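Local coordinates for ribulose-bisphosphate carboxylase (Alicyclobacillus acidocaldarius subsp. acidocaldarius, PDB 4NAS), which belongs to the ribulose-bisphosphate carboxylase large-chain family, pairing an N-terminal domain with a TIM-barrel catalytic domain that holds a bound calcium ion, at residues G132-L137 with G353-L358. Numbering follows the deposited sequence.
Sequences GVRRRL and GVDLVL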
loop_
_atom_site.group_PDB
_atom_site.type_symbol
_atom_site.label_atom_id
_atom_site.label_comp_id
_atom_site.label_asym_id
_atom_site.label_seq_id
_atom_site.Cartn_x
_atom_site.Cartn_y
_atom_site.Cartn_z
ATOM N N GLY B 132 -15.979 -9.951 21.596
ATOM C CA GLY B 132 -14.953 -9.449 22.498
ATOM C C GLY B 132 -15.005 -7.937 22.662
ATOM O O GLY B 132 -14.697 -7.420 23.732
ATOM N N VAL B 133 -15.398 -7.227 21.609
ATOM C CA VAL B 133 -15.608 -5.789 21.727
ATOM C C VAL B 133 -16.785 -5.538 22.661
ATOM O O VAL B 133 -16.713 -4.687 23.556
ATOM C CB VAL B 133 -15.916 -5.136 20.365
ATOM C CG1 VAL B 133 -16.502 -3.725 20.573
ATOM C CG2 VAL B 133 -14.665 -5.093 19.504
ATOM N N ARG B 134 -17.871 -6.284 22.461
ATOM C CA ARG B 134 -19.059 -6.120 23.305
ATOM C C ARG B 134 -18.752 -6.378 24.777
ATOM O O ARG B 134 -19.252 -5.671 25.661
ATOM C CB ARG B 134 -20.193 -7.052 22.855
ATOM C CG ARG B 134 -20.885 -6.635 21.584
ATOM C CD ARG B 134 -22.127 -7.482 21.327
ATOM N NE ARG B 134 -22.790 -7.080 20.083
ATOM C CZ ARG B 134 -23.558 -6.004 19.963
ATOM N NH1 ARG B 134 -23.753 -5.222 21.009
ATOM N NH2 ARG B 134 -24.125 -5.703 18.797
ATOM N N ARG B 135 -17.956 -7.418 25.026
ATOM C CA ARG B 135 -17.567 -7.805 26.369
ATOM C C ARG B 135 -16.670 -6.759 27.005
ATOM O O ARG B 135 -16.846 -6.426 28.171
ATOM C CB ARG B 135 -16.845 -9.149 26.335
ATOM C CG ARG B 135 -16.556 -9.733 27.705
ATOM C CD ARG B 135 -15.482 -10.811 27.623
ATOM N NE ARG B 135 -15.290 -11.453 28.912
ATOM N N ARG B 136 -15.702 -6.242 26.256
ATOM C CA ARG B 136 -14.827 -5.203 26.788
ATOM C C ARG B 136 -15.614 -3.953 27.179
ATOM O O ARG B 136 -15.374 -3.374 28.243
ATOM C CB ARG B 136 -13.757 -4.811 25.775
ATOM C CG ARG B 136 -12.739 -5.877 25.509
ATOM C CD ARG B 136 -11.511 -5.662 26.341
ATOM N NE ARG B 136 -10.893 -4.375 26.044
ATOM C CZ ARG B 136 -9.597 -4.139 26.183
ATOM N NH1 ARG B 136 -8.805 -5.119 26.589
ATOM N NH2 ARG B 136 -9.097 -2.938 25.907
ATOM N N LEU B 137 -16.547 -3.542 26.324
ATOM C CA LEU B 137 -17.288 -2.296 26.531
ATOM C C LEU B 137 -18.558 -2.498 27.360
ATOM O O LEU B 137 -19.152 -1.538 27.838
ATOM C CB LEU B 137 -17.651 -1.659 25.184
ATOM C CG LEU B 137 -16.478 -1.349 24.266
ATOM C CD1 LEU B 137 -16.940 -0.688 22.963
ATOM C CD2 LEU B 137 -15.451 -0.498 24.995
ATOM N N GLY B 353 -28.381 -5.399 11.181
ATOM C CA GLY B 353 -28.771 -6.036 12.432
ATOM C C GLY B 353 -28.205 -5.274 13.623
ATOM O O GLY B 353 -27.791 -4.121 13.470
ATOM N N VAL B 354 -28.167 -5.902 14.800
ATOM C CA VAL B 354 -27.652 -5.220 15.985
ATOM C C VAL B 354 -26.116 -5.137 16.029
ATOM O O VAL B 354 -25.575 -4.246 16.693
ATOM C CB VAL B 354 -28.169 -5.841 17.308
ATOM C CG1 VAL B 354 -29.695 -5.723 17.410
ATOM C CG2 VAL B 354 -27.745 -7.283 17.427
ATOM N N ASP B 355 -25.431 -6.053 15.334
ATOM C CA ASP B 355 -23.953 -6.083 15.299
ATOM C C ASP B 355 -23.400 -5.017 14.362
ATOM O O ASP B 355 -22.989 -5.282 13.229
ATOM C CB ASP B 355 -23.421 -7.458 14.916
ATOM C CG ASP B 355 -23.559 -8.473 16.045
ATOM O OD1 ASP B 355 -23.887 -8.080 17.188
ATOM O OD2 ASP B 355 -23.335 -9.665 15.780
ATOM N N LEU B 356 -23.394 -3.797 14.863
ATOM C CA LEU B 356 -23.193 -2.636 14.031
ATOM C C LEU B 356 -22.600 -1.565 14.923
ATOM O O LEU B 356 -22.929 -1.488 16.108
ATOM C CB LEU B 356 -24.549 -2.181 13.488
ATOM C CG LEU B 356 -24.665 -0.837 12.771
ATOM C CD1 LEU B 356 -23.920 -0.893 11.442
ATOM C CD2 LEU B 356 -26.131 -0.460 12.573
ATOM N N VAL B 357 -21.702 -0.758 14.373
ATOM C CA VAL B 357 -21.293 0.456 15.062
ATOM C C VAL B 357 -21.906 1.636 14.323
ATOM O O VAL B 357 -21.690 1.783 13.118
ATOM C CB VAL B 357 -19.778 0.623 15.090
ATOM C CG1 VAL B 357 -19.407 1.935 15.793
ATOM C CG2 VAL B 357 -19.115 -0.587 15.786
ATOM N N LEU B 358 -22.695 2.452 15.032
ATOM C CA LEU B 358 -23.199 3.692 14.466
ATOM C C LEU B 358 -22.044 4.688 14.477
ATOM O O LEU B 358 -21.659 5.222 15.516
ATOM C CB LEU B 358 -24.450 4.214 15.209
ATOM C CG LEU B 358 -25.676 3.296 15.112
ATOM C CD1 LEU B 358 -26.701 3.603 16.203
ATOM C CD2 LEU B 358 -26.318 3.355 13.725
#
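Arg134 reaches from helix 129-137 to Asp355 and forms a salt bridge, the guanidinium approaching side-on with two nitrogens gripping one oxygen. Arg134 NH2 lies 2.9 Å from Asp355 OD1, on that oxygen's anti lone pair, while Arg134 NE donates a longer bond to the same Asp355 OD1 at 3.3 Å, on the syn side and well out of the carboxylate plane. Both bonds leave close to the guanidinium plane, which is turned 38° from the carboxylate. The chain of Arg134 runs extended from CG to NE, and this length lets arginine span the 9.4 Å between Arg134 CA and Asp355 CA.

Through its other hydrogen, on the side towards NH1, Arg134 NH2 gives a weak hydrogen bond (2.9 Å, bent to 121°) to Val354 O, the carbonyl of the inverse gamma turn centred on Asp355, which also accepts a weak bond from Leu356 N. NH1 binds the carbonyls of Ala139 and Arg142, leading toward strand 144-146, which pairs in parallel with strand 357-359.

Every guanidinium nitrogen thus has an acceptor, so the group's rotation is fixed. One buried arginine ties a helix to two loops leading into neighbouring barrel strands, with little apolar packing between the two segments.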